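Local coordinates for protein glycosyl hyrolase, family 3 (Deinococcus radiodurans, PDB 3TEV) that probably hydrolyses O-glycosidic bonds in sugar-containing substrates through a TIM-barrel domain of glycosyl hydrolase family 3, at residues S56-C64 / R119-N127; R68-I77 / L324-Q334. All blocks are in the same frame, centred on the assembly; numbering follows the deposited sequence.

Contact 1. Residues S56-C64 / R119-N127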
loop_
_atom_site.group_PDB
_atom_site.type_symbol
_atom_site.label_atom_id
_atom_site.label_comp_id
_atom_site.label_asym_id
_atom_site.label_seq_id
_atom_site.Cartn_x
_atom_site.Cartn_y
_atom_site.Cartn_z
ATOM N N SER A 56 -19.120 -5.759 12.577
ATOM C CA SER A 56 -19.112 -7.176 12.916
ATOM C C SER A 56 -18.712 -7.979 11.690
ATOM O O SER A 56 -18.689 -7.445 10.573
ATOM C CB SER A 56 -20.488 -7.622 13.408
ATOM O OG SER A 56 -21.438 -7.595 12.356
ATOM N N ALA A 57 -18.410 -9.260 11.898
ATOM C CA ALA A 57 -18.048 -10.157 10.803
ATOM C C ALA A 57 -19.186 -10.350 9.783
ATOM O O ALA A 57 -18.930 -10.411 8.589
ATOM C CB ALA A 57 -17.556 -11.495 11.338
ATOM N N GLU A 58 -20.425 -10.421 10.269
ATOM C CA GLU A 58 -21.616 -10.558 9.438
ATOM C C GLU A 58 -21.794 -9.335 8.542
ATOM O O GLU A 58 -22.059 -9.472 7.343
ATOM C CB GLU A 58 -22.858 -10.756 10.328
ATOM C CG GLU A 58 -24.167 -11.165 9.604
ATOM C CD GLU A 58 -25.301 -11.665 10.574
ATOM O OE1 GLU A 58 -26.503 -11.529 10.211
ATOM O OE2 GLU A 58 -25.007 -12.201 11.683
ATOM N N GLN A 59 -21.656 -8.145 9.129
ATOM C CA GLN A 59 -21.816 -6.891 8.392
ATOM C C GLN A 59 -20.685 -6.739 7.373
ATOM O O GLN A 59 -20.920 -6.366 6.229
ATOM C CB GLN A 59 -21.887 -5.692 9.357
ATOM C CG GLN A 59 -21.523 -4.326 8.755
ATOM C CD GLN A 59 -20.011 -4.120 8.663
ATOM O OE1 GLN A 59 -19.269 -4.516 9.563
ATOM N NE2 GLN A 59 -19.550 -3.532 7.558
ATOM N N LEU A 60 -19.467 -7.046 7.799
ATOM C CA LEU A 60 -18.301 -6.909 6.942
ATOM C C LEU A 60 -18.370 -7.864 5.753
ATOM O O LEU A 60 -18.017 -7.490 4.624
ATOM C CB LEU A 60 -17.022 -7.104 7.747
ATOM C CG LEU A 60 -15.676 -6.790 7.102
ATOM C CD1 LEU A 60 -15.657 -5.432 6.420
ATOM C CD2 LEU A 60 -14.572 -6.881 8.153
ATOM N N ARG A 61 -18.849 -9.078 6.006
ATOM C CA ARG A 61 -19.037 -10.061 4.945
ATOM C C ARG A 61 -20.044 -9.563 3.911
ATOM O O ARG A 61 -19.829 -9.730 2.717
ATOM C CB ARG A 61 -19.486 -11.415 5.508
ATOM C CG ARG A 61 -19.603 -12.514 4.450
ATOM C CD ARG A 61 -19.887 -13.894 5.065
ATOM N NE ARG A 61 -18.740 -14.448 5.807
ATOM C CZ ARG A 61 -18.615 -14.466 7.141
ATOM N NH1 ARG A 61 -17.534 -14.996 7.703
ATOM N NH2 ARG A 61 -19.569 -13.967 7.927
ATOM N N ARG A 62 -21.135 -8.967 4.389
ATOM C CA ARG A 62 -22.143 -8.345 3.541
ATOM C C ARG A 62 -21.535 -7.178 2.731
ATOM O O ARG A 62 -21.725 -7.093 1.517
ATOM C CB ARG A 62 -23.336 -7.887 4.393
ATOM C CG ARG A 62 -24.611 -7.511 3.615
ATOM C CD ARG A 62 -25.720 -6.969 4.547
ATOM N NE ARG A 62 -25.797 -7.692 5.831
ATOM C CZ ARG A 62 -25.491 -7.168 7.026
ATOM N NH1 ARG A 62 -25.585 -7.914 8.132
ATOM N NH2 ARG A 62 -25.096 -5.895 7.123
ATOM N N LEU A 63 -20.758 -6.329 3.392
ATOM C CA LEU A 63 -20.128 -5.191 2.720
ATOM C C LEU A 63 -19.157 -5.601 1.598
ATOM O O LEU A 63 -19.199 -5.030 0.513
ATOM C CB LEU A 63 -19.442 -4.271 3.734
ATOM C CG LEU A 63 -18.632 -3.113 3.155
ATOM C CD1 LEU A 63 -19.503 -2.160 2.288
ATOM C CD2 LEU A 63 -17.953 -2.341 4.244
ATOM N N CYS A 64 -18.309 -6.597 1.849
ATOM C CA CYS A 64 -17.328 -7.031 0.866
ATOM C C CYS A 64 -17.952 -7.813 -0.285
ATOM O O CYS A 64 -17.448 -7.756 -1.421
ATOM C CB CYS A 64 -16.210 -7.827 1.526
ATOM S SG CYS A 64 -15.298 -6.789 2.688
ATOM N N ARG A 119 -7.085 -15.930 7.086
ATOM C CA ARG A 119 -8.266 -16.796 6.969
ATOM C C ARG A 119 -9.536 -16.060 7.363
ATOM O O ARG A 119 -10.584 -16.258 6.740
ATOM C CB ARG A 119 -8.155 -18.069 7.835
ATOM C CG ARG A 119 -7.226 -19.134 7.288
ATOM C CD ARG A 119 -7.360 -20.469 8.030
ATOM N NE ARG A 119 -6.977 -20.374 9.442
ATOM C CZ ARG A 119 -5.732 -20.502 9.909
ATOM N NH1 ARG A 119 -4.715 -20.732 9.088
ATOM N NH2 ARG A 119 -5.508 -20.417 11.213
ATOM N N GLN A 120 -9.456 -15.250 8.415
ATOM C CA GLN A 120 -10.594 -14.435 8.797
ATOM C C GLN A 120 -10.910 -13.402 7.682
ATOM O O GLN A 120 -12.072 -13.204 7.329
ATOM C CB GLN A 120 -10.378 -13.775 10.168
ATOM C CG GLN A 120 -11.675 -13.209 10.797
ATOM C CD GLN A 120 -12.588 -14.287 11.461
ATOM O OE1 GLN A 120 -12.113 -15.321 11.988
ATOM N NE2 GLN A 120 -13.903 -14.030 11.450
ATOM N N LEU A 121 -9.880 -12.779 7.112
ATOM C CA LEU A 121 -10.083 -11.802 6.046
ATOM C C LEU A 121 -10.700 -12.464 4.812
ATOM O O LEU A 121 -11.665 -11.969 4.245
ATOM C CB LEU A 121 -8.774 -11.101 5.681
ATOM C CG LEU A 121 -8.111 -10.224 6.747
ATOM C CD1 LEU A 121 -6.890 -9.496 6.174
ATOM C CD2 LEU A 121 -9.084 -9.220 7.354
ATOM N N ARG A 122 -10.128 -13.593 4.417
ATOM C CA ARG A 122 -10.625 -14.388 3.312
ATOM C C ARG A 122 -12.104 -14.785 3.507
ATOM O O ARG A 122 -12.898 -14.708 2.560
ATOM C CB ARG A 122 -9.717 -15.609 3.091
ATOM C CG ARG A 122 -10.009 -16.451 1.842
ATOM C CD ARG A 122 -9.396 -15.845 0.568
ATOM N NE ARG A 122 -9.780 -14.435 0.384
ATOM C CZ ARG A 122 -10.879 -14.016 -0.245
ATOM N NH1 ARG A 122 -11.136 -12.723 -0.311
ATOM N NH2 ARG A 122 -11.720 -14.883 -0.801
ATOM N N SER A 123 -12.496 -15.163 4.721
ATOM C CA SER A 123 -13.900 -15.531 4.934
ATOM C C SER A 123 -14.895 -14.365 4.822
ATOM O O SER A 123 -16.067 -14.596 4.534
ATOM C CB SER A 123 -14.121 -16.350 6.218
ATOM O OG SER A 123 -14.291 -15.505 7.345
ATOM N N VAL A 124 -14.438 -13.123 4.995
ATOM C CA VAL A 124 -15.346 -11.979 4.805
ATOM C C VAL A 124 -15.259 -11.342 3.418
ATOM O O VAL A 124 -16.091 -10.522 3.071
ATOM C CB VAL A 124 -15.251 -10.909 5.942
ATOM C CG1 VAL A 124 -15.583 -11.545 7.304
ATOM C CG2 VAL A 124 -13.888 -10.234 5.969
ATOM N N GLY A 125 -14.255 -11.728 2.638
ATOM C CA GLY A 125 -14.140 -11.339 1.236
ATOM C C GLY A 125 -13.126 -10.243 0.982
ATOM O O GLY A 125 -13.268 -9.454 0.024
ATOM N N ILE A 126 -12.119 -10.177 1.852
ATOM C CA ILE A 126 -11.020 -9.230 1.713
ATOM C C ILE A 126 -9.833 -9.956 1.092
ATOM O O ILE A 126 -9.516 -11.083 1.498
ATOM C CB ILE A 126 -10.635 -8.624 3.091
ATOM C CG1 ILE A 126 -11.684 -7.572 3.499
ATOM C CG2 ILE A 126 -9.250 -7.971 3.036
ATOM C CD1 ILE A 126 -11.785 -7.318 5.017
ATOM N N ASN A 127 -9.176 -9.332 0.120
ATOM C CA ASN A 127 -8.057 -9.983 -0.555
ATOM C C ASN A 127 -6.723 -9.231 -0.457
ATOM O O ASN A 127 -5.752 -9.581 -1.130
ATOM C CB ASN A 127 -8.420 -10.321 -2.018
ATOM C CG ASN A 127 -8.743 -9.076 -2.869
ATOM O OD1 ASN A 127 -8.891 -7.961 -2.360
ATOM N ND2 ASN A 127 -8.837 -9.275 -4.177
HETATM O O HOH W 1 -17.943 -11.901 1.390
HETATM O O HOH W 2 -15.444 -9.710 -1.595
#
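Val124 O, at the C-terminal end of helix 107-124, is gripped by two groups of different strength: a water donates to it over 2.9 Å, and Arg61 CA approaches at 3.5 Å with its C-H aimed almost straight at it. The same water also donates to Arg61 O. The two helices belong to the outer layer of a TIM-barrel-type fold, and their segments cross at 57°. The helix 107-124 ends in a Schellman motif: Ile126 N reaches back to Leu121 O at 3.0 Å, Gly125 N bonds weakly to Arg122 O, and Gly125 turns the chain at positive phi toward strand 128-129. At this turn the chain leaves the helix close to Cys64. Arg61 reaches beside it. Its chain leaves the backbone extended and then bends at chi3 (-70°), which brings NE to Ser123 O at 3.0 Å, the donor well above the carbonyl plane. NH1 adds a weak 3.3 Å bond to Ser123 OG, itself a donor to Gln120 O, and Val124 CG1 lies over one face of the guanidinium near its rim. One moderately bent bond and one weak one thus hold the guanidinium alongside the last helical turn. Deeper in, the two methyls of Val124 part company: CG1 faces Ala57, while CG2 meets Leu60 CG at 4.0 Å. Leu60 and Cys64 also lean on Leu49 of the neighbouring strand 46-49, so this part of the interface continues into the barrel wall. Farther along helix 57-71, a second water donates to both Cys64 O and Gly125 O, and Cys64 SG rests 3.8 Å from Ile126 CG1.

Contact 2. Residues R68-I77 / L324-Q334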
loop_
_atom_site.group_PDB
_atom_site.type_symbol
_atom_site.label_atom_id
_atom_site.label_comp_id
_atom_site.label_asym_id
_atom_site.label_seq_id
_atom_site.Cartn_x
_atom_site.Cartn_y
_atom_site.Cartn_z
ATOM N N ARG A 68 -17.700 -6.662 -4.118
ATOM C CA ARG A 68 -17.288 -7.566 -5.151
ATOM C C ARG A 68 -18.318 -7.619 -6.285
ATOM O O ARG A 68 -17.945 -7.726 -7.453
ATOM C CB ARG A 68 -17.028 -8.971 -4.578
ATOM C CG ARG A 68 -16.924 -10.060 -5.643
ATOM C CD ARG A 68 -15.728 -9.831 -6.590
ATOM N NE ARG A 68 -15.630 -10.902 -7.579
ATOM C CZ ARG A 68 -16.363 -10.974 -8.691
ATOM N NH1 ARG A 68 -17.271 -10.039 -8.975
ATOM N NH2 ARG A 68 -16.190 -11.998 -9.523
ATOM N N GLU A 69 -19.602 -7.541 -5.940
ATOM C CA GLU A 69 -20.660 -7.573 -6.942
ATOM C C GLU A 69 -20.624 -6.315 -7.816
ATOM O O GLU A 69 -20.730 -6.402 -9.034
ATOM C CB GLU A 69 -22.030 -7.758 -6.283
ATOM C CG GLU A 69 -23.217 -7.573 -7.231
ATOM C CD GLU A 69 -23.289 -8.636 -8.316
ATOM O OE1 GLU A 69 -22.732 -9.741 -8.113
ATOM O OE2 GLU A 69 -23.911 -8.374 -9.370
ATOM N N VAL A 70 -20.434 -5.156 -7.189
ATOM C CA VAL A 70 -20.382 -3.885 -7.907
ATOM C C VAL A 70 -19.098 -3.743 -8.730
ATOM O O VAL A 70 -19.159 -3.364 -9.880
ATOM C CB VAL A 70 -20.559 -2.693 -6.926
ATOM C CG1 VAL A 70 -20.460 -1.331 -7.648
ATOM C CG2 VAL A 70 -21.896 -2.814 -6.213
HETATM N N MSE A 71 -17.946 -4.073 -8.149
HETATM C CA MSE A 71 -16.653 -3.824 -8.789
HETATM C C MSE A 71 -16.187 -4.908 -9.780
HETATM O O MSE A 71 -15.345 -4.638 -10.639
HETATM C CB MSE A 71 -15.575 -3.584 -7.724
HETATM C CG MSE A 71 -15.884 -2.413 -6.770
HETATM SE SE MSE A 71 -14.656 -2.355 -5.239
HETATM C CE MSE A 71 -13.257 -1.491 -6.148
ATOM N N GLY A 72 -16.704 -6.129 -9.660
ATOM C CA GLY A 72 -16.394 -7.186 -10.628
ATOM C C GLY A 72 -15.133 -7.953 -10.247
ATOM O O GLY A 72 -14.560 -7.751 -9.168
ATOM N N GLU A 73 -14.684 -8.815 -11.150
ATOM C CA GLU A 73 -13.655 -9.794 -10.832
ATOM C C GLU A 73 -12.313 -9.221 -10.478
ATOM O O GLU A 73 -11.549 -9.895 -9.805
ATOM C CB GLU A 73 -13.460 -10.805 -11.979
ATOM C CG GLU A 73 -13.085 -10.147 -13.318
ATOM C CD GLU A 73 -12.914 -11.166 -14.471
ATOM O OE1 GLU A 73 -12.223 -12.196 -14.285
ATOM O OE2 GLU A 73 -13.463 -10.922 -15.561
ATOM N N HIS A 74 -12.005 -8.012 -10.936
ATOM C CA HIS A 74 -10.707 -7.387 -10.633
ATOM C C HIS A 74 -10.639 -6.680 -9.262
ATOM O O HIS A 74 -9.596 -6.125 -8.887
ATOM C CB HIS A 74 -10.323 -6.410 -11.754
ATOM C CG HIS A 74 -10.317 -7.042 -13.115
ATOM N ND1 HIS A 74 -9.611 -8.197 -13.391
ATOM C CD2 HIS A 74 -10.955 -6.707 -14.266
ATOM C CE1 HIS A 74 -9.794 -8.532 -14.655
ATOM N NE2 HIS A 74 -10.602 -7.644 -15.208
ATOM N N ALA A 75 -11.747 -6.694 -8.524
ATOM C CA ALA A 75 -11.845 -6.013 -7.233
ATOM C C ALA A 75 -10.614 -6.235 -6.344
ATOM O O ALA A 75 -10.227 -7.378 -6.076
ATOM C CB ALA A 75 -13.104 -6.467 -6.486
ATOM N N LEU A 76 -10.001 -5.144 -5.909
ATOM C CA LEU A 76 -9.059 -5.193 -4.790
ATOM C C LEU A 76 -9.743 -4.562 -3.572
ATOM O O LEU A 76 -10.099 -3.370 -3.582
ATOM C CB LEU A 76 -7.734 -4.504 -5.122
ATOM C CG LEU A 76 -6.937 -5.189 -6.251
ATOM C CD1 LEU A 76 -5.878 -4.237 -6.882
ATOM C CD2 LEU A 76 -6.299 -6.535 -5.816
ATOM N N ILE A 77 -9.978 -5.390 -2.559
ATOM C CA ILE A 77 -10.629 -4.956 -1.341
ATOM C C ILE A 77 -9.628 -5.119 -0.202
ATOM O O ILE A 77 -9.336 -6.249 0.256
ATOM C CB ILE A 77 -11.964 -5.708 -1.072
ATOM C CG1 ILE A 77 -12.936 -5.467 -2.233
ATOM C CG2 ILE A 77 -12.610 -5.176 0.220
ATOM C CD1 ILE A 77 -14.094 -6.466 -2.373
ATOM N N LEU A 324 -2.186 -4.771 -11.341
ATOM C CA LEU A 324 -3.295 -4.777 -10.402
ATOM C C LEU A 324 -4.207 -5.953 -10.686
ATOM O O LEU A 324 -4.714 -6.599 -9.787
ATOM C CB LEU A 324 -4.082 -3.476 -10.509
ATOM C CG LEU A 324 -3.320 -2.202 -10.117
ATOM C CD1 LEU A 324 -4.180 -0.921 -10.302
ATOM C CD2 LEU A 324 -2.801 -2.305 -8.698
ATOM N N ARG A 325 -4.395 -6.230 -11.966
ATOM C CA ARG A 325 -5.247 -7.302 -12.377
ATOM C C ARG A 325 -4.609 -8.661 -12.096
ATOM O O ARG A 325 -5.290 -9.575 -11.652
ATOM C CB ARG A 325 -5.661 -7.088 -13.827
ATOM C CG ARG A 325 -7.088 -6.566 -13.884
ATOM C CD ARG A 325 -7.349 -5.278 -14.584
ATOM N NE ARG A 325 -7.784 -5.471 -15.936
ATOM C CZ ARG A 325 -8.756 -4.791 -16.566
ATOM N NH1 ARG A 325 -9.500 -3.860 -15.971
ATOM N NH2 ARG A 325 -9.000 -5.078 -17.815
ATOM N N ALA A 326 -3.297 -8.765 -12.281
ATOM C CA ALA A 326 -2.589 -10.008 -12.002
ATOM C C ALA A 326 -2.686 -10.345 -10.514
ATOM O O ALA A 326 -2.868 -11.510 -10.159
ATOM C CB ALA A 326 -1.135 -9.943 -12.460
ATOM N N LEU A 327 -2.600 -9.313 -9.670
ATOM C CA LEU A 327 -2.753 -9.466 -8.228
ATOM C C LEU A 327 -4.134 -10.009 -7.850
ATOM O O LEU A 327 -4.243 -10.974 -7.090
ATOM C CB LEU A 327 -2.506 -8.134 -7.505
ATOM C CG LEU A 327 -2.376 -8.191 -5.982
ATOM C CD1 LEU A 327 -1.077 -8.884 -5.584
ATOM C CD2 LEU A 327 -2.405 -6.807 -5.346
ATOM N N ALA A 328 -5.184 -9.370 -8.351
ATOM C CA ALA A 328 -6.533 -9.878 -8.146
ATOM C C ALA A 328 -6.786 -11.293 -8.710
ATOM O O ALA A 328 -7.615 -12.008 -8.146
ATOM C CB ALA A 328 -7.568 -8.894 -8.688
ATOM N N ARG A 329 -6.130 -11.684 -9.819
ATOM C CA ARG A 329 -6.290 -13.054 -10.359
ATOM C C ARG A 329 -5.668 -14.073 -9.387
ATOM O O ARG A 329 -6.199 -15.156 -9.164
ATOM C CB ARG A 329 -5.654 -13.231 -11.757
ATOM C CG ARG A 329 -6.655 -13.306 -12.891
ATOM C CD ARG A 329 -6.038 -13.518 -14.322
ATOM N NE ARG A 329 -4.821 -12.728 -14.576
ATOM C CZ ARG A 329 -4.756 -11.534 -15.172
ATOM N NH1 ARG A 329 -5.844 -10.908 -15.616
ATOM N NH2 ARG A 329 -3.573 -10.963 -15.325
ATOM N N ARG A 330 -4.532 -13.695 -8.826
ATOM C CA ARG A 330 -3.802 -14.557 -7.925
ATOM C C ARG A 330 -4.539 -14.638 -6.578
ATOM O O ARG A 330 -4.620 -15.694 -5.986
ATOM C CB ARG A 330 -2.380 -14.021 -7.757
ATOM C CG ARG A 330 -1.475 -14.928 -6.961
ATOM C CD ARG A 330 -0.101 -14.321 -6.844
ATOM N NE ARG A 330 0.753 -15.141 -5.984
ATOM C CZ ARG A 330 1.896 -14.729 -5.445
ATOM N NH1 ARG A 330 2.339 -13.496 -5.672
ATOM N NH2 ARG A 330 2.594 -15.560 -4.677
ATOM N N PHE A 331 -5.107 -13.512 -6.145
ATOM C CA PHE A 331 -5.766 -13.396 -4.860
ATOM C C PHE A 331 -7.196 -12.857 -5.056
ATOM O O PHE A 331 -7.495 -11.721 -4.690
ATOM C CB PHE A 331 -4.971 -12.447 -3.955
ATOM C CG PHE A 331 -3.541 -12.878 -3.697
ATOM C CD1 PHE A 331 -3.264 -14.036 -2.956
ATOM C CD2 PHE A 331 -2.474 -12.114 -4.162
ATOM C CE1 PHE A 331 -1.948 -14.430 -2.677
ATOM C CE2 PHE A 331 -1.143 -12.485 -3.879
ATOM C CZ PHE A 331 -0.880 -13.659 -3.145
ATOM N N PRO A 332 -8.087 -13.675 -5.634
ATOM C CA PRO A 332 -9.439 -13.194 -5.892
ATOM C C PRO A 332 -10.202 -12.840 -4.604
ATOM O O PRO A 332 -10.092 -13.545 -3.591
ATOM C CB PRO A 332 -10.107 -14.367 -6.625
ATOM C CG PRO A 332 -9.317 -15.572 -6.259
ATOM C CD PRO A 332 -7.941 -15.128 -5.856
ATOM N N ALA A 333 -10.973 -11.756 -4.659
ATOM C CA ALA A 333 -11.757 -11.323 -3.514
ATOM C C ALA A 333 -12.902 -12.271 -3.168
ATOM O O ALA A 333 -13.082 -12.608 -2.004
ATOM C CB ALA A 333 -12.280 -9.920 -3.718
ATOM N N GLN A 334 -13.682 -12.695 -4.156
ATOM C CA GLN A 334 -14.883 -13.471 -3.862
ATOM C C GLN A 334 -14.652 -14.486 -2.710
ATOM O O GLN A 334 -13.811 -15.387 -2.818
ATOM C CB GLN A 334 -15.443 -14.129 -5.137
ATOM C CG GLN A 334 -16.837 -14.735 -4.968
ATOM C CD GLN A 334 -17.461 -15.173 -6.281
ATOM O OE1 GLN A 334 -17.168 -14.621 -7.345
ATOM N NE2 GLN A 334 -18.344 -16.166 -6.207
HETATM O O HOH W 3 -13.255 -12.280 -7.262
HETATM O O HOH W 4 -11.159 -9.867 -6.840
HETATM O O HOH W 5 -8.125 -9.829 -12.221
HETATM O O HOH W 6 -7.400 -5.244 -10.045
#
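Arg325 lies flat on the ring of His74, the guanidinium and ring centres 4.0 Å apart and the planes only 11° from parallel, while its CG sits over the same ring face in a CH-pi contact. Bends at chi2 (123°) and chi3 (97°) fold the arginine back over the ring; Glu73 CG covers the opposite face. Beside the stack, the methyl of Ala328 abuts His74 O, CB to O 3.4 Å. Leu76 carries the apolar centre: its CD2 touches Leu327 CD2 at 3.9 Å and also Ala328 CB, and its CD1 meets Leu324 CD2. Further on, Ala333 CB packs on Ile77 CD1 at 4.1 Å. Outward, the Gly72-Ala75 type I turn presents His74 ahead of barrel strand 76-79, and a salt bridge to Asp14 anchors Arg325 NH2. Replacing Arg325 by an alanine would probably take the cover from one face of the His74 ring and leave Asp14 without this mate. One water donates to Glu73 O and Ala75 O and accepts from Ala333 N at 2.9 Å; another accepts from Arg68 NE and Gln334 N. Direct contact therefore rests on stacking and aliphatic packing, with water bridging polar atoms of backbone and side chains.

Contacts 1 and 2, with centres about 14 Å apart, share helix 57-71 and meet through residues 331-334, near the end of the modelled chain. Arg122 NH1 of contact 1 probably bonds to Ala333 O of contact 2 at 2.6 Å, and its NH2 to Gln334 O. Asn127 is the other junction: OD1 takes Ile77 N at 2.8 Å, while ND2 serves Ala75 O and Phe331 O. Helix 107-124, the two adjacent strands 76-79 and 128-129, and residues 331-334 are thus tied together where those strands begin. TIM-barrel enzymes carry their active site at the strands' C-terminal ends, so this junction probably lies at the opposite, N-terminal end of the barrel strands.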